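Local coordinates for cobalamin-binding protein (Desulfitobacterium hafniense, PDB 4JGI), which binds methylcobalamin, gripping both the cofactor's cobalt and its nucleotide tail, and probably serves as the corrinoid-carrying component of an O-demethylase, at residues I19-M27 against Q71-P79; I108-F118 against A199-V210. One frame throughout, in Å; residues are numbered along the deposited sequence.

Interaction 1. Residues I19-M27 against Q71-P79; sequences INEVVDKVM and QAAMDKLKP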
loop_
_atom_site.group_PDB
_atom_site.type_symbol
_atom_site.label_atom_id
_atom_site.label_comp_id
_atom_site.label_asym_id
_atom_site.label_seq_id
_atom_site.Cartn_x
_atom_site.Cartn_y
_atom_site.Cartn_z
ATOM N N ILE A 19 16.250 14.062 1.265
ATOM C CA ILE A 19 16.060 12.834 0.534
ATOM C C ILE A 19 16.867 12.862 -0.745
ATOM O O ILE A 19 17.565 11.902 -1.112
ATOM C CB ILE A 19 14.581 12.680 0.180
ATOM C CG1 ILE A 19 13.745 12.397 1.426
ATOM C CG2 ILE A 19 14.354 11.597 -0.870
ATOM C CD1 ILE A 19 12.240 12.533 1.283
ATOM N N ASN A 20 16.782 13.926 -1.487
ATOM C CA ASN A 20 17.491 13.989 -2.777
ATOM C C ASN A 20 18.971 14.130 -2.612
ATOM O O ASN A 20 19.663 13.598 -3.478
ATOM C CB ASN A 20 16.908 15.029 -3.717
ATOM C CG ASN A 20 15.601 14.551 -4.294
ATOM O OD1 ASN A 20 15.622 13.770 -5.234
ATOM N ND2 ASN A 20 14.467 14.965 -3.702
ATOM N N GLU A 21 19.439 14.700 -1.519
ATOM C CA GLU A 21 20.907 14.747 -1.240
ATOM C C GLU A 21 21.478 13.332 -1.116
ATOM O O GLU A 21 22.484 13.006 -1.763
ATOM C CB GLU A 21 21.180 15.524 0.035
ATOM C CG GLU A 21 22.527 16.157 0.137
ATOM C CD GLU A 21 22.612 17.122 1.303
ATOM O OE1 GLU A 21 21.554 17.674 1.744
ATOM O OE2 GLU A 21 23.746 17.327 1.781
ATOM N N VAL A 22 20.760 12.455 -0.414
ATOM C CA VAL A 22 21.251 11.116 -0.235
ATOM C C VAL A 22 21.053 10.266 -1.458
ATOM O O VAL A 22 21.915 9.444 -1.818
ATOM C CB VAL A 22 20.748 10.440 1.081
ATOM C CG1 VAL A 22 19.246 10.135 1.141
ATOM C CG2 VAL A 22 21.495 9.156 1.366
ATOM N N VAL A 23 19.952 10.475 -2.178
ATOM C CA VAL A 23 19.733 9.729 -3.413
ATOM C C VAL A 23 20.860 10.051 -4.401
ATOM O O VAL A 23 21.392 9.160 -5.001
ATOM C CB VAL A 23 18.356 10.017 -4.037
ATOM C CG1 VAL A 23 18.292 9.494 -5.453
ATOM C CG2 VAL A 23 17.287 9.388 -3.166
ATOM N N ASP A 24 21.239 11.312 -4.468
ATOM C CA ASP A 24 22.363 11.689 -5.332
ATOM C C ASP A 24 23.687 11.030 -4.948
ATOM O O ASP A 24 24.404 10.594 -5.830
ATOM C CB ASP A 24 22.562 13.179 -5.341
ATOM C CG ASP A 24 21.416 13.924 -5.994
ATOM O OD1 ASP A 24 20.541 13.318 -6.682
ATOM O OD2 ASP A 24 21.385 15.156 -5.781
ATOM N N LYS A 25 23.996 10.990 -3.670
ATOM C CA LYS A 25 25.204 10.315 -3.183
ATOM C C LYS A 25 25.233 8.816 -3.531
ATOM O O LYS A 25 26.271 8.257 -3.974
ATOM C CB LYS A 25 25.338 10.517 -1.685
ATOM C CG LYS A 25 25.874 11.907 -1.337
ATOM C CD LYS A 25 25.878 12.144 0.170
ATOM C CE LYS A 25 25.959 13.624 0.541
ATOM N NZ LYS A 25 25.198 13.892 1.787
ATOM N N VAL A 26 24.095 8.160 -3.345
ATOM C CA VAL A 26 23.970 6.761 -3.690
ATOM C C VAL A 26 24.081 6.547 -5.189
ATOM O O VAL A 26 24.758 5.609 -5.649
ATOM C CB VAL A 26 22.664 6.185 -3.130
ATOM C CG1 VAL A 26 22.372 4.810 -3.714
ATOM C CG2 VAL A 26 22.766 6.163 -1.626
ATOM N N MET A 27 23.413 7.376 -5.980
ATOM C CA MET A 27 23.474 7.155 -7.427
ATOM C C MET A 27 24.942 7.300 -7.904
ATOM O O MET A 27 25.375 6.517 -8.751
ATOM C CB MET A 27 22.518 8.071 -8.206
ATOM C CG MET A 27 21.031 7.734 -8.105
ATOM S SD MET A 27 20.136 9.026 -9.020
ATOM C CE MET A 27 20.846 10.660 -8.769
ATOM N N GLN A 71 7.731 7.647 -4.644
ATOM C CA GLN A 71 7.810 7.237 -6.036
ATOM C C GLN A 71 8.905 7.978 -6.757
ATOM O O GLN A 71 9.569 7.398 -7.594
ATOM C CB GLN A 71 6.454 7.437 -6.721
ATOM C CG GLN A 71 6.427 6.885 -8.125
ATOM C CD GLN A 71 6.609 5.370 -8.160
ATOM O OE1 GLN A 71 5.724 4.665 -7.811
ATOM N NE2 GLN A 71 7.746 4.916 -8.631
ATOM N N ALA A 72 9.061 9.280 -6.494
ATOM C CA ALA A 72 10.128 10.051 -7.166
ATOM C C ALA A 72 11.502 9.532 -6.821
ATOM O O ALA A 72 12.355 9.358 -7.683
ATOM C CB ALA A 72 9.994 11.498 -6.789
ATOM N N ALA A 73 11.719 9.196 -5.561
ATOM C CA ALA A 73 12.998 8.585 -5.149
ATOM C C ALA A 73 13.226 7.276 -5.811
ATOM O O ALA A 73 14.327 7.012 -6.287
ATOM C CB ALA A 73 13.010 8.392 -3.615
ATOM N N MET A 74 12.184 6.433 -5.868
ATOM C CA MET A 74 12.292 5.123 -6.552
ATOM C C MET A 74 12.621 5.234 -8.006
ATOM O O MET A 74 13.412 4.445 -8.497
ATOM C CB MET A 74 11.052 4.316 -6.389
ATOM C CG MET A 74 10.832 3.985 -4.955
ATOM S SD MET A 74 12.160 2.974 -4.228
ATOM C CE MET A 74 12.090 1.765 -5.434
ATOM N N ASP A 75 12.075 6.252 -8.674
ATOM C CA ASP A 75 12.305 6.446 -10.101
ATOM C C ASP A 75 13.771 6.801 -10.318
ATOM O O ASP A 75 14.365 6.405 -11.332
ATOM C CB ASP A 75 11.441 7.612 -10.670
ATOM C CG ASP A 75 9.955 7.318 -10.714
ATOM O OD1 ASP A 75 9.564 6.140 -10.749
ATOM O OD2 ASP A 75 9.171 8.328 -10.774
ATOM N N LYS A 76 14.364 7.553 -9.386
ATOM C CA LYS A 76 15.757 7.896 -9.523
ATOM C C LYS A 76 16.689 6.776 -9.247
ATOM O O LYS A 76 17.753 6.708 -9.882
ATOM C CB LYS A 76 16.134 9.017 -8.621
ATOM C CG LYS A 76 15.620 10.302 -9.111
ATOM C CD LYS A 76 16.023 11.438 -8.207
ATOM C CE LYS A 76 15.183 12.694 -8.489
ATOM N NZ LYS A 76 13.715 12.497 -8.124
ATOM N N LEU A 77 16.313 5.909 -8.318
ATOM C CA LEU A 77 17.161 4.823 -7.885
ATOM C C LEU A 77 17.107 3.626 -8.783
ATOM O O LEU A 77 17.974 2.789 -8.697
ATOM C CB LEU A 77 16.836 4.432 -6.449
ATOM C CG LEU A 77 17.245 5.469 -5.371
ATOM C CD1 LEU A 77 16.528 5.192 -4.055
ATOM C CD2 LEU A 77 18.731 5.465 -5.095
ATOM N N LYS A 78 16.125 3.576 -9.673
ATOM C CA LYS A 78 15.943 2.399 -10.556
ATOM C C LYS A 78 17.104 2.026 -11.484
ATOM O O LYS A 78 17.369 0.855 -11.662
ATOM C CB LYS A 78 14.672 2.543 -11.372
ATOM C CG LYS A 78 13.493 1.855 -10.665
ATOM C CD LYS A 78 12.121 2.000 -11.350
ATOM C CE LYS A 78 12.187 2.145 -12.870
ATOM N NZ LYS A 78 12.838 0.985 -13.556
ATOM N N PRO A 79 17.770 3.012 -12.094
ATOM C CA PRO A 79 18.929 2.647 -12.910
ATOM C C PRO A 79 19.993 1.900 -12.101
ATOM O O PRO A 79 20.605 0.956 -12.625
ATOM C CB PRO A 79 19.449 3.999 -13.419
ATOM C CG PRO A 79 18.249 4.922 -13.342
ATOM C CD PRO A 79 17.482 4.458 -12.145
HETATM O O HOH W 1 13.737 11.803 -5.427
#

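Interaction 2. Residues I108-F118 against A199-V210; sequences IFRTMAEASGF and AADGVKICQRWV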
loop_
_atom_site.group_PDB
_atom_site.type_symbol
_atom_site.label_atom_id
_atom_site.label_comp_id
_atom_site.label_asym_id
_atom_site.label_seq_id
_atom_site.Cartn_x
_atom_site.Cartn_y
_atom_site.Cartn_z
ATOM N N ILE A 108 -4.576 6.851 -2.649
ATOM C CA ILE A 108 -3.423 7.109 -1.784
ATOM C C ILE A 108 -2.658 5.829 -1.509
ATOM O O ILE A 108 -1.455 5.751 -1.697
ATOM C CB ILE A 108 -3.835 7.855 -0.480
ATOM C CG1 ILE A 108 -4.390 9.209 -0.824
ATOM C CG2 ILE A 108 -2.682 7.927 0.461
ATOM C CD1 ILE A 108 -4.959 9.967 0.377
ATOM N N PHE A 109 -3.373 4.777 -1.161
ATOM C CA PHE A 109 -2.769 3.488 -0.995
ATOM C C PHE A 109 -2.158 2.945 -2.266
ATOM O O PHE A 109 -1.030 2.459 -2.205
ATOM C CB PHE A 109 -3.793 2.535 -0.392
ATOM C CG PHE A 109 -3.278 1.123 -0.292
ATOM C CD1 PHE A 109 -2.352 0.761 0.711
ATOM C CD2 PHE A 109 -3.644 0.167 -1.182
ATOM C CE1 PHE A 109 -1.801 -0.536 0.748
ATOM C CE2 PHE A 109 -3.127 -1.111 -1.106
ATOM C CZ PHE A 109 -2.219 -1.476 -0.130
ATOM N N ARG A 110 -2.839 3.064 -3.388
ATOM C CA ARG A 110 -2.322 2.613 -4.646
ATOM C C ARG A 110 -0.972 3.275 -4.913
ATOM O O ARG A 110 0.005 2.613 -5.311
ATOM C CB ARG A 110 -3.323 2.958 -5.780
ATOM C CG ARG A 110 -2.828 2.575 -7.136
ATOM C CD ARG A 110 -3.752 3.127 -8.203
ATOM N NE ARG A 110 -3.763 4.588 -8.226
ATOM C CZ ARG A 110 -4.683 5.368 -8.809
ATOM N NH1 ARG A 110 -5.798 4.885 -9.317
ATOM N NH2 ARG A 110 -4.519 6.698 -8.773
ATOM N N THR A 111 -0.865 4.589 -4.678
ATOM C CA THR A 111 0.376 5.305 -4.981
ATOM C C THR A 111 1.475 4.778 -4.039
ATOM O O THR A 111 2.593 4.542 -4.514
ATOM C CB THR A 111 0.186 6.803 -4.815
ATOM O OG1 THR A 111 -0.886 7.214 -5.712
ATOM C CG2 THR A 111 1.508 7.549 -5.073
ATOM N N MET A 112 1.213 4.619 -2.753
ATOM C CA MET A 112 2.229 4.123 -1.791
ATOM C C MET A 112 2.635 2.717 -2.143
ATOM O O MET A 112 3.802 2.405 -2.075
ATOM C CB MET A 112 1.747 4.207 -0.369
ATOM C CG MET A 112 1.544 5.656 0.083
ATOM S SD MET A 112 0.894 5.510 1.752
ATOM C CE MET A 112 0.997 7.198 2.316
ATOM N N ALA A 113 1.683 1.894 -2.542
ATOM C CA ALA A 113 1.998 0.488 -2.824
ATOM C C ALA A 113 2.857 0.342 -4.073
ATOM O O ALA A 113 3.834 -0.412 -4.108
ATOM C CB ALA A 113 0.700 -0.298 -2.989
ATOM N N GLU A 114 2.526 1.119 -5.122
ATOM C CA GLU A 114 3.293 1.191 -6.354
ATOM C C GLU A 114 4.744 1.680 -6.061
ATOM O O GLU A 114 5.674 1.101 -6.548
ATOM C CB GLU A 114 2.562 2.009 -7.456
ATOM C CG GLU A 114 1.393 1.228 -8.009
ATOM C CD GLU A 114 0.636 1.956 -9.176
ATOM O OE1 GLU A 114 0.607 3.226 -9.164
ATOM O OE2 GLU A 114 0.050 1.258 -10.074
ATOM N N ALA A 115 4.865 2.692 -5.237
ATOM C CA ALA A 115 6.151 3.225 -4.865
ATOM C C ALA A 115 6.955 2.273 -3.999
ATOM O O ALA A 115 8.158 2.443 -3.883
ATOM C CB ALA A 115 5.974 4.541 -4.124
ATOM N N SER A 116 6.306 1.288 -3.383
ATOM C CA SER A 116 6.916 0.320 -2.518
ATOM C C SER A 116 7.173 -0.973 -3.223
ATOM O O SER A 116 7.531 -1.933 -2.543
ATOM C CB SER A 116 5.986 0.025 -1.387
ATOM O OG SER A 116 5.807 1.175 -0.566
ATOM N N GLY A 117 7.082 -0.977 -4.544
ATOM C CA GLY A 117 7.452 -2.096 -5.389
ATOM C C GLY A 117 6.402 -3.132 -5.633
ATOM O O GLY A 117 6.730 -4.216 -6.150
ATOM N N PHE A 118 5.129 -2.821 -5.337
ATOM C CA PHE A 118 4.096 -3.789 -5.663
ATOM C C PHE A 118 3.587 -3.557 -7.082
ATOM O O PHE A 118 3.496 -2.396 -7.532
ATOM C CB PHE A 118 2.905 -3.704 -4.722
ATOM C CG PHE A 118 3.160 -4.139 -3.298
ATOM C CD1 PHE A 118 3.646 -3.253 -2.366
ATOM C CD2 PHE A 118 2.989 -5.462 -2.919
ATOM C CE1 PHE A 118 3.918 -3.636 -1.080
ATOM C CE2 PHE A 118 3.287 -5.847 -1.591
ATOM C CZ PHE A 118 3.785 -4.941 -0.705
ATOM N N ALA A 199 -3.195 4.563 4.982
ATOM C CA ALA A 199 -2.619 3.928 3.856
ATOM C C ALA A 199 -1.174 3.498 4.076
ATOM O O ALA A 199 -0.732 2.464 3.553
ATOM C CB ALA A 199 -2.689 4.823 2.642
ATOM N N ALA A 200 -0.442 4.285 4.843
ATOM C CA ALA A 200 0.952 3.909 5.120
ATOM C C ALA A 200 1.025 2.663 6.050
ATOM O O ALA A 200 1.866 1.779 5.816
ATOM C CB ALA A 200 1.663 5.111 5.714
ATOM N N ASP A 201 0.142 2.625 7.052
ATOM C CA ASP A 201 0.012 1.412 7.846
ATOM C C ASP A 201 -0.348 0.219 6.977
ATOM O O ASP A 201 0.178 -0.885 7.135
ATOM C CB ASP A 201 -1.059 1.608 8.897
ATOM C CG ASP A 201 -1.264 0.396 9.769
ATOM O OD1 ASP A 201 -0.311 0.060 10.484
ATOM O OD2 ASP A 201 -2.425 -0.135 9.795
ATOM N N GLY A 202 -1.238 0.430 5.978
ATOM C CA GLY A 202 -1.595 -0.675 5.095
ATOM C C GLY A 202 -0.407 -1.198 4.316
ATOM O O GLY A 202 -0.242 -2.430 4.110
ATOM N N VAL A 203 0.478 -0.313 3.825
ATOM C CA VAL A 203 1.664 -0.760 3.115
ATOM C C VAL A 203 2.567 -1.575 4.023
ATOM O O VAL A 203 3.142 -2.582 3.590
ATOM C CB VAL A 203 2.437 0.389 2.477
ATOM C CG1 VAL A 203 3.737 -0.075 1.900
ATOM C CG2 VAL A 203 1.602 1.049 1.431
ATOM N N LYS A 204 2.715 -1.090 5.252
ATOM C CA LYS A 204 3.504 -1.794 6.310
ATOM C C LYS A 204 2.998 -3.234 6.450
ATOM O O LYS A 204 3.811 -4.182 6.458
ATOM C CB LYS A 204 3.405 -1.100 7.654
ATOM C CG LYS A 204 4.251 -1.829 8.731
ATOM C CD LYS A 204 3.947 -1.216 10.112
ATOM C CE LYS A 204 4.622 -1.891 11.300
ATOM N NZ LYS A 204 4.727 -1.094 12.593
ATOM N N ILE A 205 1.691 -3.374 6.542
ATOM C CA ILE A 205 1.068 -4.717 6.630
ATOM C C ILE A 205 1.402 -5.591 5.445
ATOM O O ILE A 205 1.805 -6.789 5.572
ATOM C CB ILE A 205 -0.424 -4.616 6.901
ATOM C CG1 ILE A 205 -0.753 -4.020 8.259
ATOM C CG2 ILE A 205 -1.118 -5.962 6.669
ATOM C CD1 ILE A 205 -2.135 -3.468 8.418
ATOM N N CYS A 206 1.283 -5.037 4.274
ATOM C CA CYS A 206 1.466 -5.768 3.062
ATOM C C CYS A 206 2.942 -6.188 2.863
ATOM O O CYS A 206 3.247 -7.299 2.416
ATOM C CB CYS A 206 1.015 -4.911 1.886
ATOM S SG CYS A 206 -0.786 -4.703 1.719
ATOM N N GLN A 207 3.826 -5.287 3.237
ATOM C CA GLN A 207 5.270 -5.611 3.202
ATOM C C GLN A 207 5.649 -6.790 4.129
ATOM O O GLN A 207 6.432 -7.646 3.716
ATOM C CB GLN A 207 6.109 -4.402 3.534
ATOM C CG GLN A 207 6.135 -3.345 2.449
ATOM C CD GLN A 207 6.992 -3.648 1.200
ATOM O OE1 GLN A 207 7.137 -4.779 0.728
ATOM N NE2 GLN A 207 7.555 -2.588 0.638
ATOM N N ARG A 208 5.017 -6.865 5.293
ATOM C CA ARG A 208 5.206 -7.977 6.200
ATOM C C ARG A 208 4.734 -9.285 5.584
ATOM O O ARG A 208 5.352 -10.341 5.788
ATOM C CB ARG A 208 4.541 -7.732 7.572
ATOM C CG ARG A 208 5.176 -6.604 8.374
ATOM C CD ARG A 208 4.487 -6.245 9.633
ATOM N NE ARG A 208 5.399 -5.432 10.461
ATOM C CZ ARG A 208 5.363 -5.363 11.797
ATOM N NH1 ARG A 208 4.334 -5.891 12.432
ATOM N NH2 ARG A 208 6.311 -4.693 12.502
ATOM N N TRP A 209 3.590 -9.261 4.863
ATOM C CA TRP A 209 3.120 -10.503 4.226
ATOM C C TRP A 209 3.967 -11.052 3.079
ATOM O O TRP A 209 3.975 -12.254 2.814
ATOM C CB TRP A 209 1.737 -10.173 3.712
ATOM C CG TRP A 209 0.666 -10.111 4.744
ATOM C CD1 TRP A 209 0.625 -10.742 5.980
ATOM C CD2 TRP A 209 -0.590 -9.460 4.598
ATOM N NE1 TRP A 209 -0.567 -10.499 6.590
ATOM C CE2 TRP A 209 -1.331 -9.697 5.762
ATOM C CE3 TRP A 209 -1.159 -8.639 3.595
ATOM C CZ2 TRP A 209 -2.603 -9.196 5.967
ATOM C CZ3 TRP A 209 -2.425 -8.156 3.805
ATOM C CH2 TRP A 209 -3.166 -8.456 4.929
ATOM N N VAL A 210 4.693 -10.200 2.382
ATOM C CA VAL A 210 5.416 -10.633 1.223
ATOM C C VAL A 210 6.912 -10.771 1.494
ATOM O O VAL A 210 7.359 -10.365 2.542
ATOM C CB VAL A 210 5.067 -9.796 -0.034
ATOM C CG1 VAL A 210 3.557 -9.750 -0.161
ATOM C CG2 VAL A 210 5.613 -8.388 -0.011
HETATM O O HOH W 2 7.217 0.182 1.617
#

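Interaction 1. Residues I19-M27 against Q71-P79
V23 and L77 meet in the helical N-terminal half of this cobalamin-binding protein, a helical bundle consistent with the cap domain that precedes the B12-binding domain in relatives such as methionine synthase, where helices 16-29 and 60-77 run side by side. Over these segments the axes are nearly parallel (13°) and 10.4 Å apart, so the helices meet through side chains and not backbone to backbone.

The apolar layer is made of branch ends. V23 carries CG1 anti to its own backbone N (chi1 167°), which sends that methyl to L77 CD2 at 4.1 Å and lays it across the aliphatic root of K76. L77 CD2 also receives V26 CG1 at 3.9 Å, the two side chains crossing at about a right angle, so one leucine methyl serves two valines a turn apart. A73, with its short methyl, takes looser contacts from I19 CG2 and V23 CG2. F42 of helix 32-54 touches both I19 and V23 and ties this layer into the bundle.

M27 closes one end. Its sulfur rests on the backbone of the other helix, SD lying 3.4 Å from K76 O and against K76 CB.

The polar edge belongs to N20 and K76. The lysine chain runs extended and then bends at chi4, bringing CE within 3.5 Å of N20 OD1. Its NZ keeps a weak bond to A72 O, while N20 ND2 is held by E16 O. A water links the two ends, donating to N20 OD1 at 2.7 Å and accepting from K76 NZ at 2.8 Å.

Interaction 2. Residues I108-F118 against A199-V210
F109 has CG anti to its backbone N (chi1 175°), and this throws the ring across to helix 199-209, where it sits as a knob in the hole formed by A199, G202, V203 and C206. M112 instead sets CG beside its backbone N (chi1 -66°) and extends from there, carrying SD alongside the first turn of the facing helix, 3.6 Å from A200 N, and CE to the A200 methyl.

The F109 ring goes in edge first. A199 O lies in the ring plane at 3.7 Å from CD1, and C206 SG also stands at the edge, 4.0 Å from CZ, a sulfur-aromatic contact. A113 CB covers part of one face. V203 points at helix 104-115 and splits its branches: CG2 packs on M112 CB at 3.6 Å, and CG1 on S116 OG. F118 takes the far end, with CZ against C206 CB and CE2 against V210 CG2; its ring is turned 52° from the Q207 amide, whose OE1 lies 3.6 Å from CZ.

Helix 104-115 ends in a Schellman motif, with G117 at positive phi and F118 N returning to A113 O. That turn presents S116 O to Q207 NE2 in a weak bond of 3.2 Å. S116 OG donates to M112 O and accepts from a water that in turn accepts from Q207 NE2.

These are two helices of the Rossmann-like B12 domain, and A199 N itself hydrogen-bonds to the cofactor, with I108 and F109 also in its pocket. The chemistry is thus mostly apolar with a thin polar seam at S116 and Q207, consistent with packing that fixes the start of helix 199-209 beside the cobalamin.

In the fold
Both contacts are largely buried helix pairs, but the centre of interaction 2 lies about 2 Å from the centre of the chain, that of interaction 1 about 20 Å from it, in the helical bundle away from the cofactor. Interaction 1 relies on aliphatic branches, a lysine stem and one methionine sulfur; interaction 2 adds two phenylalanine rings and a cysteine sulfur to a methionine, and buries more surface (533 against 319 Å²). Each has a water at its polar edge. The two touch: M74 CG and Q71 OE1 on helix 60-77 pack against A115 at the end of helix 104-115. Helix 32-54 touches both, F42 meeting 19-27 and M46 meeting M112 of the cobalamin-binding domain.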